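70 KDA protein (Xanthomonas sp., PDB 4B2N) oxidatively cleaves rubber (polyisoprene) processively with molecular oxygen, as a dioxygenase that carries two covalently bound c-type haems. Local coordinates at residues A[122-127]-A[131-136]; A[138-143]-A[222-227]. All coordinates share one frame; numbering follows the deposited sequence.

Contact 1: A[122-127]-A[131-136]; sequences LQWGYL and PDFEEQ
Trp124 and Phe133 meet where a type I beta turn, Leu122 to Gly125, is packed against the first turn of helix 133-141, an aromatic contact between a loop and the helix that follows it in the chain. The indole directs its six-membered ring at the helix, and its far corner, CH2, comes 3.7 Å from CD1 of Phe133. The two planes are nearly parallel, 24° apart, yet slid so far that the rings barely overlap, with centroids 5.5 Å apart, so the contact falls well short of a full stack. Phe133 brings its ring to this spot because its CG stands anti to the backbone N (chi1 173°), which swings the ring from the flank of the helix to the tryptophan.

One turn further along the helix, Gln136 reaches the same indole with its aliphatic base, CB resting 3.6 Å from CZ3 of Trp124. Beyond CG its chain is extended and carries the amide to the hydroxyl end of Tyr126, the two side chains approaching from opposite directions. The amide group lies at the edge of the tyrosine ring, and its plane is turned 63° from that of the ring.

Gly125 closes the turn through its N, bonded to Leu122 O at 3.0 Å, and its positive phi suits a residue without a side chain. All four touching side chains are buried, and the polar atoms of the two loop aromatics find partners nearby: Trp124 NE1 is hydrogen-bonded to Tyr141 OH, and Tyr126 OH to the backbone N of Lys549.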
loop_
_atom_site.group_PDB
_atom_site.type_symbol
_atom_site.label_atom_id
_atom_site.label_comp_id
_atom_site.label_asym_id
_atom_site.label_seq_id
_atom_site.Cartn_x
_atom_site.Cartn_y
_atom_site.Cartn_z
ATOM N N LEU A 122 -14.097 -15.916 -21.444
ATOM C CA LEU A 122 -15.254 -15.436 -22.249
ATOM C C LEU A 122 -15.284 -13.935 -22.238
ATOM O O LEU A 122 -15.495 -13.319 -23.289
ATOM C CB LEU A 122 -16.609 -15.972 -21.777
ATOM C CG LEU A 122 -16.753 -17.472 -21.967
ATOM C CD1 LEU A 122 -18.032 -17.946 -21.272
ATOM C CD2 LEU A 122 -16.710 -17.841 -23.474
ATOM N N GLN A 123 -15.053 -13.326 -21.059
ATOM C CA GLN A 123 -15.053 -11.882 -20.913
ATOM C C GLN A 123 -13.862 -11.223 -21.584
ATOM O O GLN A 123 -13.839 -10.009 -21.823
ATOM C CB GLN A 123 -15.087 -11.473 -19.397
ATOM C CG GLN A 123 -16.530 -11.565 -18.832
ATOM C CD GLN A 123 -17.064 -12.979 -18.815
ATOM O OE1 GLN A 123 -16.368 -13.960 -18.408
ATOM N NE2 GLN A 123 -18.305 -13.127 -19.309
ATOM N N TRP A 124 -12.824 -11.996 -21.857
ATOM C CA TRP A 124 -11.684 -11.415 -22.620
ATOM C C TRP A 124 -11.994 -11.457 -24.110
ATOM O O TRP A 124 -11.210 -10.967 -24.904
ATOM C CB TRP A 124 -10.463 -12.288 -22.474
ATOM C CG TRP A 124 -9.997 -12.574 -21.069
ATOM C CD1 TRP A 124 -10.353 -11.914 -19.896
ATOM C CD2 TRP A 124 -9.093 -13.622 -20.668
ATOM N NE1 TRP A 124 -9.768 -12.469 -18.821
ATOM C CE2 TRP A 124 -8.955 -13.500 -19.212
ATOM C CE3 TRP A 124 -8.389 -14.611 -21.340
ATOM C CZ2 TRP A 124 -8.135 -14.347 -18.467
ATOM C CZ3 TRP A 124 -7.607 -15.506 -20.576
ATOM C CH2 TRP A 124 -7.445 -15.345 -19.179
ATOM N N GLY A 125 -13.079 -12.136 -24.503
ATOM C CA GLY A 125 -13.415 -12.266 -25.937
ATOM C C GLY A 125 -12.924 -13.574 -26.572
ATOM O O GLY A 125 -12.977 -13.689 -27.794
ATOM N N TYR A 126 -12.555 -14.591 -25.774
ATOM C CA TYR A 126 -12.129 -15.881 -26.324
ATOM C C TYR A 126 -13.405 -16.738 -26.325
ATOM O O TYR A 126 -14.335 -16.476 -25.529
ATOM C CB TYR A 126 -11.063 -16.559 -25.465
ATOM C CG TYR A 126 -9.707 -15.860 -25.471
ATOM C CD1 TYR A 126 -9.390 -14.826 -26.408
ATOM C CD2 TYR A 126 -8.745 -16.256 -24.612
ATOM C CE1 TYR A 126 -8.099 -14.193 -26.421
ATOM C CE2 TYR A 126 -7.479 -15.658 -24.588
ATOM C CZ TYR A 126 -7.166 -14.661 -25.511
ATOM O OH TYR A 126 -5.915 -14.096 -25.462
ATOM N N LEU A 127 -13.438 -17.748 -27.180
ATOM C CA LEU A 127 -14.639 -18.572 -27.202
ATOM C C LEU A 127 -14.437 -19.862 -26.416
ATOM O O LEU A 127 -15.402 -20.375 -25.877
ATOM C CB LEU A 127 -15.042 -18.940 -28.630
ATOM C CG LEU A 127 -15.460 -17.746 -29.493
ATOM C CD1 LEU A 127 -15.536 -18.150 -30.975
ATOM C CD2 LEU A 127 -16.821 -17.215 -29.055
ATOM N N PRO A 131 -5.023 -23.161 -23.570
ATOM C CA PRO A 131 -4.342 -24.079 -22.638
ATOM C C PRO A 131 -3.372 -23.320 -21.782
ATOM O O PRO A 131 -2.888 -23.869 -20.779
ATOM C CB PRO A 131 -3.614 -25.054 -23.551
ATOM C CG PRO A 131 -3.468 -24.341 -24.867
ATOM C CD PRO A 131 -4.748 -23.528 -24.976
ATOM N N ASP A 132 -3.083 -22.075 -22.178
ATOM C CA ASP A 132 -2.283 -21.188 -21.288
ATOM C C ASP A 132 -3.138 -20.248 -20.395
ATOM O O ASP A 132 -2.654 -19.216 -19.902
ATOM C CB ASP A 132 -1.270 -20.388 -22.092
ATOM C CG ASP A 132 -1.935 -19.485 -23.144
ATOM O OD1 ASP A 132 -3.151 -19.573 -23.322
ATOM O OD2 ASP A 132 -1.207 -18.678 -23.735
ATOM N N PHE A 133 -4.411 -20.626 -20.159
ATOM C CA PHE A 133 -5.354 -19.807 -19.423
ATOM C C PHE A 133 -4.718 -19.280 -18.104
ATOM O O PHE A 133 -4.758 -18.119 -17.788
ATOM C CB PHE A 133 -6.583 -20.649 -19.080
ATOM C CG PHE A 133 -7.570 -19.948 -18.171
ATOM C CD1 PHE A 133 -8.321 -18.868 -18.637
ATOM C CD2 PHE A 133 -7.738 -20.363 -16.810
ATOM C CE1 PHE A 133 -9.235 -18.232 -17.779
ATOM C CE2 PHE A 133 -8.655 -19.724 -15.949
ATOM C CZ PHE A 133 -9.389 -18.628 -16.446
ATOM N N GLU A 134 -4.118 -20.163 -17.334
ATOM C CA GLU A 134 -3.680 -19.772 -16.013
ATOM C C GLU A 134 -2.573 -18.694 -16.134
ATOM O O GLU A 134 -2.583 -17.656 -15.463
ATOM C CB GLU A 134 -3.255 -21.088 -15.291
ATOM C CG GLU A 134 -3.209 -20.971 -13.791
ATOM C CD GLU A 134 -2.724 -22.266 -13.153
ATOM O OE1 GLU A 134 -3.294 -23.368 -13.437
ATOM O OE2 GLU A 134 -1.776 -22.117 -12.360
ATOM N N GLU A 135 -1.688 -18.837 -17.108
ATOM C CA GLU A 135 -0.718 -17.791 -17.373
ATOM C C GLU A 135 -1.334 -16.489 -17.885
ATOM O O GLU A 135 -0.879 -15.409 -17.530
ATOM C CB GLU A 135 0.330 -18.282 -18.368
ATOM C CG GLU A 135 1.343 -17.189 -18.742
ATOM C CD GLU A 135 2.508 -17.753 -19.571
ATOM O OE1 GLU A 135 2.320 -18.174 -20.728
ATOM O OE2 GLU A 135 3.601 -17.851 -19.022
ATOM N N GLN A 136 -2.294 -16.578 -18.813
ATOM C CA GLN A 136 -2.971 -15.391 -19.301
ATOM C C GLN A 136 -3.670 -14.586 -18.197
ATOM O O GLN A 136 -3.704 -13.346 -18.262
ATOM C CB GLN A 136 -3.991 -15.760 -20.422
ATOM C CG GLN A 136 -3.220 -16.154 -21.698
ATOM C CD GLN A 136 -4.100 -16.088 -22.938
ATOM O OE1 GLN A 136 -4.282 -17.086 -23.676
ATOM N NE2 GLN A 136 -4.600 -14.907 -23.200
#

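Contact 2: A[138-143]-A[222-227]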
loop_
_atom_site.group_PDB
_atom_site.type_symbol
_atom_site.label_atom_id
_atom_site.label_comp_id
_atom_site.label_asym_id
_atom_site.label_seq_id
_atom_site.Cartn_x
_atom_site.Cartn_y
_atom_site.Cartn_z
ATOM N N SER A 138 -2.559 -14.197 -15.137
ATOM C CA SER A 138 -1.426 -13.445 -14.526
ATOM C C SER A 138 -1.052 -12.307 -15.413
ATOM O O SER A 138 -0.861 -11.196 -14.940
ATOM C CB SER A 138 -0.200 -14.369 -14.350
ATOM O OG SER A 138 -0.342 -15.003 -13.053
ATOM N N LYS A 139 -0.894 -12.592 -16.699
ATOM C CA LYS A 139 -0.463 -11.543 -17.625
ATOM C C LYS A 139 -1.474 -10.384 -17.700
ATOM O O LYS A 139 -1.111 -9.230 -17.544
ATOM C CB LYS A 139 -0.261 -12.117 -19.031
ATOM C CG LYS A 139 1.061 -12.839 -19.242
ATOM C CD LYS A 139 0.938 -13.617 -20.564
ATOM C CE LYS A 139 2.199 -14.293 -20.925
ATOM N NZ LYS A 139 1.959 -14.709 -22.341
ATOM N N ARG A 140 -2.760 -10.729 -17.901
ATOM C CA ARG A 140 -3.811 -9.727 -18.108
ATOM C C ARG A 140 -3.956 -8.841 -16.883
ATOM O O ARG A 140 -4.084 -7.609 -16.976
ATOM C CB ARG A 140 -5.166 -10.420 -18.358
ATOM C CG ARG A 140 -6.285 -9.416 -18.706
ATOM C CD ARG A 140 -7.491 -10.239 -19.071
ATOM N NE ARG A 140 -8.664 -9.417 -19.278
ATOM C CZ ARG A 140 -9.012 -8.927 -20.468
ATOM N NH1 ARG A 140 -8.218 -9.178 -21.526
ATOM N NH2 ARG A 140 -10.125 -8.197 -20.595
ATOM N N TYR A 141 -3.892 -9.444 -15.710
ATOM C CA TYR A 141 -4.288 -8.679 -14.539
ATOM C C TYR A 141 -3.077 -8.121 -13.799
ATOM O O TYR A 141 -3.255 -7.424 -12.788
ATOM C CB TYR A 141 -5.149 -9.530 -13.607
ATOM C CG TYR A 141 -6.461 -9.929 -14.244
ATOM C CD1 TYR A 141 -7.333 -8.948 -14.796
ATOM C CD2 TYR A 141 -6.834 -11.262 -14.316
ATOM C CE1 TYR A 141 -8.520 -9.343 -15.449
ATOM C CE2 TYR A 141 -8.018 -11.636 -14.926
ATOM C CZ TYR A 141 -8.868 -10.696 -15.446
ATOM O OH TYR A 141 -10.019 -11.176 -16.066
ATOM N N GLY A 142 -1.882 -8.432 -14.278
ATOM C CA GLY A 142 -0.643 -8.005 -13.647
ATOM C C GLY A 142 -0.392 -8.688 -12.316
ATOM O O GLY A 142 0.109 -8.059 -11.371
ATOM N N LEU A 143 -0.630 -9.984 -12.287
ATOM C CA LEU A 143 -0.413 -10.840 -11.094
ATOM C C LEU A 143 0.715 -11.861 -11.414
ATOM O O LEU A 143 1.451 -11.677 -12.431
ATOM C CB LEU A 143 -1.745 -11.563 -10.733
ATOM C CG LEU A 143 -2.879 -10.565 -10.504
ATOM C CD1 LEU A 143 -4.175 -11.315 -10.214
ATOM C CD2 LEU A 143 -2.532 -9.584 -9.358
ATOM N N ALA A 222 -11.728 -5.747 -12.070
ATOM C CA ALA A 222 -13.080 -5.305 -11.643
ATOM C C ALA A 222 -14.025 -5.285 -12.864
ATOM O O ALA A 222 -15.150 -5.834 -12.835
ATOM C CB ALA A 222 -13.006 -3.880 -10.976
ATOM N N SER A 223 -13.529 -4.711 -13.966
ATOM C CA SER A 223 -14.336 -4.629 -15.198
ATOM C C SER A 223 -14.708 -6.004 -15.718
ATOM O O SER A 223 -15.942 -6.289 -15.959
ATOM C CB SER A 223 -13.557 -3.846 -16.264
ATOM O OG SER A 223 -14.353 -3.790 -17.413
ATOM N N ASP A 224 -13.708 -6.883 -15.859
ATOM C CA ASP A 224 -14.007 -8.253 -16.284
ATOM C C ASP A 224 -14.998 -8.915 -15.337
ATOM O O ASP A 224 -15.973 -9.550 -15.781
ATOM C CB ASP A 224 -12.771 -9.150 -16.449
ATOM C CG ASP A 224 -11.847 -8.688 -17.584
ATOM O OD1 ASP A 224 -12.231 -7.834 -18.428
ATOM O OD2 ASP A 224 -10.732 -9.228 -17.639
ATOM N N MET A 225 -14.708 -8.850 -14.038
ATOM C CA MET A 225 -15.506 -9.623 -13.056
ATOM C C MET A 225 -16.963 -9.151 -13.045
ATOM O O MET A 225 -17.916 -9.969 -12.860
ATOM C CB MET A 225 -14.886 -9.419 -11.656
ATOM C CG MET A 225 -13.526 -10.037 -11.512
ATOM S SD MET A 225 -13.745 -11.777 -11.508
ATOM C CE MET A 225 -12.388 -12.228 -10.439
ATOM N N PHE A 226 -17.114 -7.862 -13.288
ATOM C CA PHE A 226 -18.416 -7.201 -13.239
ATOM C C PHE A 226 -19.325 -7.841 -14.292
ATOM O O PHE A 226 -20.535 -7.897 -14.080
ATOM C CB PHE A 226 -18.348 -5.651 -13.428
ATOM C CG PHE A 226 -19.742 -5.026 -13.587
ATOM C CD1 PHE A 226 -20.602 -4.981 -12.501
ATOM C CD2 PHE A 226 -20.205 -4.557 -14.823
ATOM C CE1 PHE A 226 -21.893 -4.460 -12.637
ATOM C CE2 PHE A 226 -21.503 -4.066 -14.962
ATOM C CZ PHE A 226 -22.333 -4.007 -13.876
ATOM N N ARG A 227 -18.741 -8.335 -15.398
ATOM C CA ARG A 227 -19.545 -8.889 -16.504
ATOM C C ARG A 227 -19.805 -10.370 -16.337
ATOM O O ARG A 227 -20.372 -10.990 -17.207
ATOM C CB ARG A 227 -18.879 -8.649 -17.864
ATOM C CG ARG A 227 -18.678 -7.160 -18.176
ATOM C CD ARG A 227 -18.356 -6.926 -19.653
ATOM N NE ARG A 227 -17.089 -7.492 -20.069
ATOM C CZ ARG A 227 -15.883 -6.999 -19.737
ATOM N NH1 ARG A 227 -15.725 -5.918 -18.950
ATOM N NH2 ARG A 227 -14.806 -7.600 -20.195
#
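Arg140 and Tyr141, consecutive residues in the last turn of helix 133-141, both reach the carboxylate of Asp224, which bridges two helices through a salt-bridge network. In the ionic part, Arg140 grips side-on: NE gives a bond of 2.6 Å to Asp224 OD2, and NH2 one of 3.0 Å to Asp224 OD1, nearly straight at 166°. Both oxygens use syn lone pairs, and guanidinium and carboxylate are close to coplanar, 25° apart. The arginine chain runs extended from CG to NE, its CG anti to the backbone N (chi1 -175°), which spans the gap between the helices. Arg227 adds a second ion pair from just past the end of Asp224's own helix, its NH2 meeting OD1 of Asp224 from above the carboxylate plane at 3.1 Å.

The neutral hydrogen bond comes from Tyr141, whose OH donates to the anti lone pair of Asp224 OD2 at 2.6 Å; its side chain lies about 11 Å from that of haem-linking Cys194. Each carboxylate oxygen thus accepts two bonds, which would be expected to favour the charged form of the aspartate.

Helix 218-226 supplies Asp224 and, through Leu221, packs on Tyr141, against the end of helix 133-141 that a Schellman motif at Gly142 closes.

How the contacts relate
Helix 133-141 serves both contacts, its first turn in contact 1 and its last in contact 2. Both are buried, but contact 1 is the more peripheral: its centre lies about 29 Å from the centre of the chain, against about 19 Å for that of contact 2. Its partner is the loop just before the helix, whereas contact 2 recruits helix 218-226 from some 80 residues on. Ring and aliphatic packing prevails in the first, ion pairs and a tyrosine hydrogen bond in the second. Loop 122-127 joins them: the Trp124 indole packs with CD1 3.1 Å from Arg140 NE, and Gln123 O probably accepts from Arg227 NH2.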